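Old Yellow Enzyme (Pichia, PDB 6AGZ) probably reduces the carbon-carbon double bond of enone compounds asymmetrically, using a flavin mononucleotide bound in a TIM barrel. Local coordinates at residues 50-53 against 54-58; 382-385 against 386-389; 97-100 against 101-105; 364-367 against 368-371. One frame throughout, in Å; residues are numbered along the deposited sequence.

Contact 1 of 4, residues 50-53 against 54-58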
loop_
_atom_site.group_PDB
_atom_site.type_symbol
_atom_site.label_atom_id
_atom_site.label_comp_id
_atom_site.label_asym_id
_atom_site.label_seq_id
_atom_site.Cartn_x
_atom_site.Cartn_y
_atom_site.Cartn_z
ATOM N N LEU A 50 -35.284 -18.238 -7.722
ATOM C CA LEU A 50 -36.200 -17.117 -7.545
ATOM C C LEU A 50 -36.726 -17.059 -6.116
ATOM O O LEU A 50 -36.727 -15.994 -5.487
ATOM C CB LEU A 50 -37.351 -17.216 -8.547
ATOM C CG LEU A 50 -38.346 -16.054 -8.574
ATOM C CD1 LEU A 50 -37.644 -14.734 -8.336
ATOM C CD2 LEU A 50 -39.094 -16.021 -9.894
ATOM N N SER A 51 -37.179 -18.197 -5.584
ATOM C CA SER A 51 -37.587 -18.231 -4.183
ATOM C C SER A 51 -36.404 -17.954 -3.263
ATOM O O SER A 51 -36.547 -17.288 -2.227
ATOM C CB SER A 51 -38.221 -19.583 -3.856
ATOM O OG SER A 51 -38.487 -19.700 -2.469
ATOM N N TYR A 52 -35.223 -18.444 -3.644
ATOM C CA TYR A 52 -34.019 -18.289 -2.833
ATOM C C TYR A 52 -33.685 -16.819 -2.610
ATOM O O TYR A 52 -33.464 -16.385 -1.474
ATOM C CB TYR A 52 -32.867 -19.027 -3.519
ATOM C CG TYR A 52 -31.492 -18.849 -2.917
ATOM C CD1 TYR A 52 -31.079 -19.616 -1.836
ATOM C CD2 TYR A 52 -30.587 -17.949 -3.465
ATOM C CE1 TYR A 52 -29.813 -19.470 -1.298
ATOM C CE2 TYR A 52 -29.321 -17.797 -2.935
ATOM C CZ TYR A 52 -28.939 -18.560 -1.853
ATOM O OH TYR A 52 -27.677 -18.411 -1.323
ATOM N N TYR A 53 -33.651 -16.031 -3.687
ATOM C CA TYR A 53 -33.399 -14.602 -3.543
ATOM C C TYR A 53 -34.619 -13.856 -3.014
ATOM O O TYR A 53 -34.469 -12.806 -2.379
ATOM C CB TYR A 53 -32.960 -14.005 -4.880
ATOM C CG TYR A 53 -31.575 -14.431 -5.313
ATOM C CD1 TYR A 53 -30.444 -13.837 -4.769
ATOM C CD2 TYR A 53 -31.398 -15.426 -6.266
ATOM C CE1 TYR A 53 -29.175 -14.224 -5.160
ATOM C CE2 TYR A 53 -30.135 -15.818 -6.664
ATOM C CZ TYR A 53 -29.027 -15.214 -6.109
ATOM O OH TYR A 53 -27.767 -15.602 -6.503
ATOM N N SER A 54 -35.822 -14.379 -3.264
ATOM C CA SER A 54 -37.036 -13.720 -2.792
ATOM C C SER A 54 -37.096 -13.703 -1.270
ATOM O O SER A 54 -37.410 -12.672 -0.662
ATOM C CB SER A 54 -38.268 -14.417 -3.372
ATOM O OG SER A 54 -39.462 -13.869 -2.840
ATOM N N GLN A 55 -36.800 -14.842 -0.636
ATOM C CA GLN A 55 -36.834 -14.902 0.822
ATOM C C GLN A 55 -35.807 -13.968 1.448
ATOM O O GLN A 55 -36.040 -13.427 2.535
ATOM C CB GLN A 55 -36.600 -16.335 1.296
ATOM C CG GLN A 55 -37.645 -17.328 0.817
ATOM C CD GLN A 55 -37.340 -18.743 1.260
ATOM O OE1 GLN A 55 -36.866 -18.968 2.374
ATOM N NE2 GLN A 55 -37.605 -19.708 0.387
ATOM N N ARG A 56 -34.676 -13.759 0.779
ATOM C CA ARG A 56 -33.626 -12.892 1.291
ATOM C C ARG A 56 -33.840 -11.431 0.930
ATOM O O ARG A 56 -33.190 -10.559 1.519
ATOM C CB ARG A 56 -32.267 -13.379 0.784
ATOM C CG ARG A 56 -31.862 -14.676 1.453
ATOM C CD ARG A 56 -30.885 -15.506 0.647
ATOM N NE ARG A 56 -30.540 -16.721 1.380
ATOM C CZ ARG A 56 -31.316 -17.799 1.444
ATOM N NH1 ARG A 56 -32.483 -17.817 0.814
ATOM N NH2 ARG A 56 -30.929 -18.859 2.141
ATOM N N ALA A 57 -34.731 -11.142 -0.015
ATOM C CA ALA A 57 -35.146 -9.774 -0.275
ATOM C C ALA A 57 -36.333 -9.355 0.582
ATOM O O ALA A 57 -36.606 -8.154 0.697
ATOM C CB ALA A 57 -35.483 -9.601 -1.760
ATOM N N GLU A 58 -37.027 -10.312 1.194
ATOM C CA GLU A 58 -38.154 -10.002 2.061
ATOM C C GLU A 58 -37.667 -9.450 3.397
ATOM O O GLU A 58 -36.720 -9.970 3.993
ATOM C CB GLU A 58 -39.000 -11.256 2.289
ATOM C CG GLU A 58 -40.249 -11.046 3.127
ATOM C CD GLU A 58 -40.914 -12.357 3.509
ATOM O OE1 GLU A 58 -40.185 -13.338 3.768
ATOM O OE2 GLU A 58 -42.162 -12.409 3.543
#
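The guanidinium of Arg56 lies flat over one face of the Tyr52 ring, the two planes turned 23° apart. Tyr52 CE1 sits over the middle of the guanidinium, 3.5 Å from Arg56 CZ. The cation-pi contact is off-centre, with Arg56 CZ 4.1 Å from the ring centroid. Tyr53 CD2 lies at the edge of the Tyr52 ring, in its plane, and Tyr52 CD2 stands over a face of the Tyr53 ring. All of this is on helix 47-57 of the TIM barrel, in the beta-alpha-beta crossover from strand 29-31 to strand 63-70. With CG anti to the backbone N (chi1 173°), the Tyr52 ring stays beside its own carbonyl. Arg56 therefore meets both: NH1 donates to Tyr52 O at 2.9 Å. Outside the segments, Arg56 NE bonds to Phe346 O and the Tyr52 ring stacks with Tyr379. A leucine in place of Arg56 would probably leave Tyr52 O and Phe346 O without these donors and the tyrosine face without its cation. One turn of helix also separates Ser51 from Gln55. Gln55 NE2 donates to Ser51 OG at 3.0 Å, with the hydroxyl oxygen almost in the amide plane.

Contact 2 of 4, residues 382-385 against 386-389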
loop_
_atom_site.group_PDB
_atom_site.type_symbol
_atom_site.label_atom_id
_atom_site.label_comp_id
_atom_site.label_asym_id
_atom_site.label_seq_id
_atom_site.Cartn_x
_atom_site.Cartn_y
_atom_site.Cartn_z
ATOM N N TRP A 382 -34.113 -24.444 4.389
ATOM C CA TRP A 382 -33.930 -23.676 5.611
ATOM C C TRP A 382 -35.218 -22.962 5.994
ATOM O O TRP A 382 -35.893 -22.366 5.150
ATOM C CB TRP A 382 -32.803 -22.658 5.439
ATOM C CG TRP A 382 -31.539 -23.262 4.926
ATOM C CD1 TRP A 382 -31.024 -23.140 3.668
ATOM C CD2 TRP A 382 -30.631 -24.099 5.651
ATOM N NE1 TRP A 382 -29.848 -23.842 3.568
ATOM C CE2 TRP A 382 -29.585 -24.441 4.772
ATOM C CE3 TRP A 382 -30.600 -24.589 6.961
ATOM C CZ2 TRP A 382 -28.519 -25.251 5.159
ATOM C CZ3 TRP A 382 -29.540 -25.394 7.343
ATOM C CH2 TRP A 382 -28.514 -25.716 6.445
ATOM N N GLY A 383 -35.554 -23.026 7.278
ATOM C CA GLY A 383 -36.703 -22.310 7.785
ATOM C C GLY A 383 -36.339 -20.934 8.306
ATOM O O GLY A 383 -35.170 -20.592 8.486
ATOM N N LYS A 384 -37.370 -20.129 8.540
ATOM C CA LYS A 384 -37.182 -18.852 9.210
ATOM C C LYS A 384 -36.833 -19.096 10.678
ATOM O O LYS A 384 -36.730 -20.236 11.141
ATOM C CB LYS A 384 -38.432 -17.988 9.065
ATOM C CG LYS A 384 -38.848 -17.725 7.623
ATOM C CD LYS A 384 -39.075 -16.241 7.379
ATOM C CE LYS A 384 -39.921 -15.998 6.137
ATOM N NZ LYS A 384 -39.129 -16.105 4.879
ATOM N N TYR A 385 -36.635 -18.009 11.420
ATOM C CA TYR A 385 -36.322 -18.132 12.839
ATOM C C TYR A 385 -37.428 -18.889 13.566
ATOM O O TYR A 385 -38.616 -18.625 13.366
ATOM C CB TYR A 385 -36.128 -16.755 13.472
ATOM C CG TYR A 385 -36.167 -16.794 14.982
ATOM C CD1 TYR A 385 -35.101 -17.309 15.710
ATOM C CD2 TYR A 385 -37.275 -16.332 15.681
ATOM C CE1 TYR A 385 -35.135 -17.355 17.091
ATOM C CE2 TYR A 385 -37.318 -16.373 17.062
ATOM C CZ TYR A 385 -36.245 -16.885 17.762
ATOM O OH TYR A 385 -36.283 -16.928 19.135
ATOM N N GLY A 386 -37.028 -19.839 14.411
ATOM C CA GLY A 386 -37.967 -20.645 15.156
ATOM C C GLY A 386 -38.630 -21.755 14.373
ATOM O O GLY A 386 -39.380 -22.543 14.963
ATOM N N GLU A 387 -38.380 -21.849 13.062
ATOM C CA GLU A 387 -38.933 -22.894 12.220
ATOM C C GLU A 387 -37.884 -23.966 11.946
ATOM O O GLU A 387 -36.687 -23.668 11.876
ATOM C CB GLU A 387 -39.434 -22.311 10.896
ATOM C CG GLU A 387 -40.645 -21.404 11.051
ATOM C CD GLU A 387 -41.016 -20.695 9.765
ATOM O OE1 GLU A 387 -40.252 -20.801 8.784
ATOM O OE2 GLU A 387 -42.075 -20.033 9.734
ATOM N N PRO A 388 -38.294 -25.221 11.798
ATOM C CA PRO A 388 -37.319 -26.307 11.675
ATOM C C PRO A 388 -36.750 -26.422 10.269
ATOM O O PRO A 388 -37.346 -25.988 9.281
ATOM C CB PRO A 388 -38.140 -27.549 12.035
ATOM C CG PRO A 388 -39.509 -27.212 11.552
ATOM C CD PRO A 388 -39.680 -25.725 11.780
ATOM N N GLU A 389 -35.568 -27.027 10.200
ATOM C CA GLU A 389 -34.954 -27.332 8.917
ATOM C C GLU A 389 -35.664 -28.513 8.270
ATOM O O GLU A 389 -35.803 -29.578 8.882
ATOM C CB GLU A 389 -33.471 -27.646 9.093
ATOM C CG GLU A 389 -32.758 -27.981 7.795
ATOM C CD GLU A 389 -31.431 -28.679 8.016
ATOM O OE1 GLU A 389 -30.655 -28.803 7.046
ATOM O OE2 GLU A 389 -31.167 -29.112 9.158
#
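Glu387 OE1 accepts a hydrogen bond from the backbone Lys384 N at 3.0 Å. The amide reaches the oxygen from above the carboxylate plane, and the bond is moderately bent (148° at the hydrogen). Glu387 OE1 also lies 3.4 Å from Lys384 CB, as the two side chains run alongside each other. In return Glu387 N donates to Lys384 O at 3.0 Å, which closes a type II beta turn from Lys384 to Glu387. Gly386 has the positive phi (78°) that this turn needs, and its N lies over one face of the Tyr385 ring. Beyond the turn the two arms run back nearly antiparallel. At Gly383 a side chain would collide with Pro388 O and Glu387 CB, so the glycine lets the arms come close. Further along, the Glu389 carboxylate lies beside the Trp382 indole, the planes only 7° apart, with Glu389 OE1 3.6 Å from Trp382 CZ3. The next shell fixes the loop to the body of the protein. Tyr385 N bonds to Asp351, and Lys384 NZ forms a salt bridge with Glu58. Lys384 NZ is 6.2 Å from Glu387 OE1. Toward Lys384, Glu387 thus acts as an acceptor for the backbone amide and not as a direct ion-pair mate of the ammonium, though the nearby positive charge would probably favour its ionised form.

Contact 3 of 4, residues 97-100 against 101-105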
loop_
_atom_site.group_PDB
_atom_site.type_symbol
_atom_site.label_atom_id
_atom_site.label_comp_id
_atom_site.label_asym_id
_atom_site.label_seq_id
_atom_site.Cartn_x
_atom_site.Cartn_y
_atom_site.Cartn_z
ATOM N N VAL A 97 -34.904 -10.293 -10.617
ATOM C CA VAL A 97 -34.732 -8.898 -10.219
ATOM C C VAL A 97 -36.073 -8.268 -9.875
ATOM O O VAL A 97 -36.204 -7.554 -8.873
ATOM C CB VAL A 97 -34.014 -8.109 -11.329
ATOM C CG1 VAL A 97 -33.947 -6.635 -10.975
ATOM C CG2 VAL A 97 -32.628 -8.658 -11.550
ATOM N N GLU A 98 -37.091 -8.518 -10.703
ATOM C CA GLU A 98 -38.405 -7.937 -10.453
ATOM C C GLU A 98 -38.979 -8.418 -9.129
ATOM O O GLU A 98 -39.616 -7.644 -8.402
ATOM C CB GLU A 98 -39.353 -8.267 -11.606
ATOM C CG GLU A 98 -39.005 -7.558 -12.904
ATOM C CD GLU A 98 -39.875 -8.000 -14.061
ATOM O OE1 GLU A 98 -40.630 -8.982 -13.899
ATOM O OE2 GLU A 98 -39.803 -7.367 -15.135
ATOM N N GLU A 99 -38.758 -9.690 -8.787
ATOM C CA GLU A 99 -39.233 -10.177 -7.496
ATOM C C GLU A 99 -38.447 -9.558 -6.345
ATOM O O GLU A 99 -39.031 -9.185 -5.321
ATOM C CB GLU A 99 -39.158 -11.701 -7.441
ATOM C CG GLU A 99 -39.412 -12.291 -6.058
ATOM C CD GLU A 99 -40.857 -12.165 -5.602
ATOM O OE1 GLU A 99 -41.707 -11.704 -6.393
ATOM O OE2 GLU A 99 -41.144 -12.533 -4.443
ATOM N N VAL A 100 -37.124 -9.440 -6.493
ATOM C CA VAL A 100 -36.309 -8.833 -5.441
ATOM C C VAL A 100 -36.749 -7.396 -5.183
ATOM O O VAL A 100 -36.845 -6.957 -4.031
ATOM C CB VAL A 100 -34.814 -8.914 -5.807
ATOM C CG1 VAL A 100 -33.992 -7.998 -4.914
ATOM C CG2 VAL A 100 -34.320 -10.349 -5.694
ATOM N N HIS A 101 -37.031 -6.644 -6.250
ATOM C CA HIS A 101 -37.461 -5.258 -6.085
ATOM C C HIS A 101 -38.876 -5.176 -5.528
ATOM O O HIS A 101 -39.186 -4.271 -4.743
ATOM C CB HIS A 101 -37.364 -4.515 -7.417
ATOM C CG HIS A 101 -35.963 -4.175 -7.818
ATOM N ND1 HIS A 101 -35.588 -3.991 -9.131
ATOM C CD2 HIS A 101 -34.846 -3.978 -7.077
ATOM C CE1 HIS A 101 -34.301 -3.698 -9.182
ATOM N NE2 HIS A 101 -33.827 -3.683 -7.950
ATOM N N LYS A 102 -39.752 -6.099 -5.933
ATOM C CA LYS A 102 -41.089 -6.150 -5.350
ATOM C C LYS A 102 -41.014 -6.375 -3.846
ATOM O O LYS A 102 -41.807 -5.815 -3.082
ATOM C CB LYS A 102 -41.909 -7.252 -6.025
ATOM C CG LYS A 102 -43.360 -7.335 -5.579
ATOM C CD LYS A 102 -44.051 -8.529 -6.221
ATOM C CE LYS A 102 -45.468 -8.699 -5.701
ATOM N NZ LYS A 102 -46.078 -9.980 -6.156
ATOM N N LYS A 103 -40.046 -7.177 -3.405
ATOM C CA LYS A 103 -39.823 -7.411 -1.987
ATOM C C LYS A 103 -39.348 -6.167 -1.247
ATOM O O LYS A 103 -39.403 -6.146 -0.013
ATOM C CB LYS A 103 -38.814 -8.538 -1.810
ATOM C CG LYS A 103 -39.413 -9.925 -1.803
ATOM C CD LYS A 103 -40.535 -10.037 -0.790
ATOM C CE LYS A 103 -41.412 -11.236 -1.081
ATOM N NZ LYS A 103 -40.591 -12.452 -1.330
ATOM N N GLY A 104 -38.884 -5.143 -1.956
ATOM C CA GLY A 104 -38.361 -3.946 -1.330
ATOM C C GLY A 104 -36.863 -3.921 -1.132
ATOM O O GLY A 104 -36.370 -3.046 -0.412
ATOM N N SER A 105 -36.128 -4.846 -1.736
ATOM C CA SER A 105 -34.677 -4.883 -1.659
ATOM C C SER A 105 -34.074 -4.486 -3.002
ATOM O O SER A 105 -34.778 -4.144 -3.957
ATOM C CB SER A 105 -34.192 -6.267 -1.224
ATOM O OG SER A 105 -34.625 -6.566 0.092
HETATM O O HOH W 1 -44.120 -12.084 -4.900
#
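His101 N donates to Val97 O at 2.9 Å, Lys102 N and Lys103 N bond to Glu98 O and Glu99 O in the same way, and the chain leaves the helix at Gly104 with a phi of 95°. Two bonds close this end as a Schellman motif. Ser105 N donates to Val100 O at 3.2 Å, and Gly104 N to His101 O at 2.9 Å. A side chain at Gly104 would jam against the carbonyl of Lys103. Among the side chains, His101 and Val97 point the same way. Val97 CG1 touches the imidazole at His101 CE1, 3.5 Å away. His101 CG is anti to its carbonyl carbon (chi1 -75°), which turns the ring back along the helix to the valine. Its NE2 is hydrogen-bonded to Asp182.

The segments end helix 87-102, which joins strands 63-70 and 106-112 in a beta-alpha-beta unit of the TIM barrel. Val100 is buried there, against Tyr53 and Ala57 of helix 47-57 and Ile107 of the following strand.

Glu99 uses its two oxygens differently. Glu99 OE2 pairs with Lys103 NZ in a salt bridge of 3.2 Å, although the place of that nitrogen is uncertain. OE2 is also hydrogen-bonded to Ser54. The bend at chi2 (70°) folds the carboxylate toward the helix end, where both lysines lie. Lys102 is fully extended, and its NZ stays 4.7 Å from Glu99 OE1. A water fills the step: it donates to Glu99 OE1 at 2.9 Å and accepts from Lys102 NZ at 3.1 Å.

Contact 4 of 4, residues 364-367 against 368-371. With FMN (flavin mononucleotide), chain C.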
loop_
_atom_site.group_PDB
_atom_site.type_symbol
_atom_site.label_atom_id
_atom_site.label_comp_id
_atom_site.label_asym_id
_atom_site.label_seq_id
_atom_site.Cartn_x
_atom_site.Cartn_y
_atom_site.Cartn_z
ATOM N N PRO A 364 -26.893 -22.687 12.031
ATOM C CA PRO A 364 -25.575 -23.024 11.478
ATOM C C PRO A 364 -25.668 -23.353 9.995
ATOM O O PRO A 364 -26.627 -23.979 9.538
ATOM C CB PRO A 364 -25.148 -24.244 12.301
ATOM C CG PRO A 364 -25.926 -24.133 13.577
ATOM C CD PRO A 364 -27.243 -23.525 13.190
ATOM N N TYR A 365 -24.665 -22.913 9.242
ATOM C CA TYR A 365 -24.622 -23.238 7.826
ATOM C C TYR A 365 -24.024 -24.626 7.619
ATOM O O TYR A 365 -23.328 -25.169 8.481
ATOM C CB TYR A 365 -23.830 -22.185 7.047
ATOM C CG TYR A 365 -22.416 -21.954 7.535
ATOM C CD1 TYR A 365 -21.375 -22.777 7.124
ATOM C CD2 TYR A 365 -22.119 -20.899 8.389
ATOM C CE1 TYR A 365 -20.081 -22.566 7.560
ATOM C CE2 TYR A 365 -20.826 -20.679 8.830
ATOM C CZ TYR A 365 -19.812 -21.516 8.412
ATOM O OH TYR A 365 -18.524 -21.303 8.846
ATOM N N ASP A 366 -24.308 -25.200 6.455
ATOM C CA ASP A 366 -23.902 -26.563 6.121
ATOM C C ASP A 366 -23.084 -26.512 4.834
ATOM O O ASP A 366 -23.645 -26.457 3.735
ATOM C CB ASP A 366 -25.120 -27.472 5.984
ATOM C CG ASP A 366 -24.745 -28.928 5.787
ATOM O OD1 ASP A 366 -23.544 -29.258 5.867
ATOM O OD2 ASP A 366 -25.661 -29.746 5.563
ATOM N N ARG A 367 -21.756 -26.535 4.980
ATOM C CA ARG A 367 -20.870 -26.452 3.823
ATOM C C ARG A 367 -21.063 -27.627 2.872
ATOM O O ARG A 367 -20.881 -27.478 1.657
ATOM C CB ARG A 367 -19.414 -26.371 4.293
ATOM C CG ARG A 367 -18.383 -26.703 3.224
ATOM C CD ARG A 367 -16.976 -26.317 3.653
ATOM N NE ARG A 367 -16.797 -24.869 3.683
ATOM C CZ ARG A 367 -16.570 -24.123 2.606
ATOM N NH1 ARG A 367 -16.494 -24.687 1.408
ATOM N NH2 ARG A 367 -16.418 -22.812 2.726
ATOM N N SER A 368 -21.457 -28.792 3.395
ATOM C CA SER A 368 -21.598 -29.979 2.557
ATOM C C SER A 368 -22.657 -29.813 1.475
ATOM O O SER A 368 -22.678 -30.598 0.521
ATOM C CB SER A 368 -21.933 -31.196 3.420
ATOM O OG SER A 368 -23.266 -31.132 3.896
ATOM N N ARG A 369 -23.533 -28.812 1.595
ATOM C CA ARG A 369 -24.575 -28.566 0.604
ATOM C C ARG A 369 -24.420 -27.206 -0.069
ATOM O O ARG A 369 -25.363 -26.719 -0.701
ATOM C CB ARG A 369 -25.961 -28.698 1.239
ATOM C CG ARG A 369 -26.456 -30.137 1.316
ATOM C CD ARG A 369 -26.793 -30.558 2.737
ATOM N NE ARG A 369 -28.232 -30.669 2.956
ATOM C CZ ARG A 369 -28.896 -30.036 3.918
ATOM N NH1 ARG A 369 -28.252 -29.244 4.763
ATOM N NH2 ARG A 369 -30.206 -30.200 4.038
ATOM N N PHE A 370 -23.244 -26.584 0.053
ATOM C CA PHE A 370 -22.979 -25.344 -0.671
ATOM C C PHE A 370 -23.105 -25.552 -2.175
ATOM O O PHE A 370 -23.740 -24.754 -2.875
ATOM C CB PHE A 370 -21.582 -24.819 -0.332
ATOM C CG PHE A 370 -21.483 -24.144 1.008
ATOM C CD1 PHE A 370 -22.614 -23.879 1.760
ATOM C CD2 PHE A 370 -20.247 -23.759 1.506
ATOM C CE1 PHE A 370 -22.514 -23.252 2.991
ATOM C CE2 PHE A 370 -20.141 -23.131 2.732
ATOM C CZ PHE A 370 -21.275 -22.878 3.477
ATOM N N TYR A 371 -22.507 -26.627 -2.689
ATOM C CA TYR A 371 -22.396 -26.859 -4.123
ATOM C C TYR A 371 -23.162 -28.103 -4.567
ATOM O O TYR A 371 -22.791 -28.745 -5.552
ATOM C CB TYR A 371 -20.929 -26.968 -4.536
ATOM C CG TYR A 371 -20.075 -25.793 -4.116
ATOM C CD1 TYR A 371 -20.224 -24.550 -4.719
ATOM C CD2 TYR A 371 -19.114 -25.927 -3.122
ATOM C CE1 TYR A 371 -19.443 -23.473 -4.340
ATOM C CE2 TYR A 371 -18.328 -24.857 -2.737
ATOM C CZ TYR A 371 -18.497 -23.634 -3.350
ATOM O OH TYR A 371 -17.716 -22.566 -2.969
HETATM N N1 FMN C . -17.222 -14.750 -3.685
HETATM C C2 FMN C . -17.298 -14.178 -4.941
HETATM O O2 FMN C . -16.761 -13.092 -5.156
HETATM N N3 FMN C . -17.972 -14.821 -5.958
HETATM C C4 FMN C . -18.574 -16.038 -5.721
HETATM O O4 FMN C . -19.178 -16.618 -6.622
HETATM C C4A FMN C . -18.499 -16.614 -4.459
HETATM N N5 FMN C . -19.100 -17.829 -4.226
HETATM C C5A FMN C . -19.033 -18.405 -2.977
HETATM C C6 FMN C . -19.643 -19.632 -2.750
HETATM C C7 FMN C . -19.579 -20.221 -1.494
HETATM C C7M FMN C . -20.241 -21.543 -1.251
HETATM C C8 FMN C . -18.904 -19.583 -0.463
HETATM C C8M FMN C . -18.834 -20.218 0.895
HETATM C C9 FMN C . -18.292 -18.358 -0.691
HETATM C C9A FMN C . -18.355 -17.762 -1.947
HETATM N N10 FMN C . -17.747 -16.542 -2.180
HETATM C C10 FMN C . -17.819 -15.968 -3.436
HETATM C "C1'" FMN C . -17.022 -15.836 -1.069
HETATM C "C2'" FMN C . -18.060 -15.040 -0.273
HETATM O "O2'" FMN C . -18.649 -14.073 -1.115
HETATM C "C3'" FMN C . -17.482 -14.365 0.970
HETATM O "O3'" FMN C . -16.520 -13.405 0.595
HETATM C "C4'" FMN C . -16.860 -15.391 1.913
HETATM O "O4'" FMN C . -17.748 -16.472 2.087
HETATM C "C5'" FMN C . -16.552 -14.791 3.279
HETATM O "O5'" FMN C . -17.722 -14.215 3.816
HETATM P P FMN C . -18.462 -14.908 5.067
HETATM O O1P FMN C . -17.456 -15.133 6.171
HETATM O O2P FMN C . -19.567 -14.011 5.570
HETATM O O3P FMN C . -19.046 -16.227 4.623
HETATM O O HOH W 2 -21.208 -28.566 -1.422
#
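The polar contacts centre on the Asp366 carboxylate. Ser368 OG donates to Asp366 OD1 at 2.7 Å. Ser368 N reaches Asp366 OD1 at 3.3 Å, from the same face of the carboxylate plane as the hydroxyl, and closes an Asx turn. Asp366 OD2 takes Arg369 NH1 on its anti lone pair, a salt bridge of 2.8 Å. The Asp366 carboxylate swings beside its own carbonyl carbon (chi1 -174°), toward these later residues. An asparagine at Asp366 would probably leave Arg369 without this negative mate, though Asp377 also pairs with that arginine. Backbone bonds from Phe370 N to Arg367 O and from Arg369 N to Asp366 O tighten the turn.

The ring contacts gather round Phe370. Arg367 CA lies over the ring, 3.4 Å from its centroid and 4° off the normal, a CH-pi contact. Phe370 CE2 stands over a face of the Arg367 guanidinium, the planes 75° apart. Tyr365 CD1 makes an apolar touch on Phe370 CZ at 3.6 Å.

The ligand contacts are at the flavin methyl groups. Phe370 CD2 is 3.5 Å and Tyr371 OH 3.2 Å from FMN C7M, and Arg367 NH2 is 4.0 Å from FMN C8M. The turn thus borders the dimethylbenzene end of the flavin in the FMN pocket of this TIM-barrel oxidoreductase.

Contacts 1 and 3 lie on neighbouring helices of the barrel, their centres 8 Å apart. Two bonds join them directly: Ser54 OG to Glu99 OE2 at 2.7 Å and Ala57 O to Ser105 OG at 2.6 Å, both probable hydrogen bonds. Contact 2 touches both contact 1 and contact 4, whose own nearest atoms are about 8 Å apart. Lys384 NZ reaches Glu58 OE1 of contact 1 at 3.2 Å. At its other end Glu389 OE1 meets Arg369 NH1 of contact 4 in a long, weak ion pair, and Trp382 packs on Asp366. Contact 4 borders the FMN itself. At their nearest atoms the Tyr52 side chain is about 8 Å and that of Trp382 about 11 Å from the FMN.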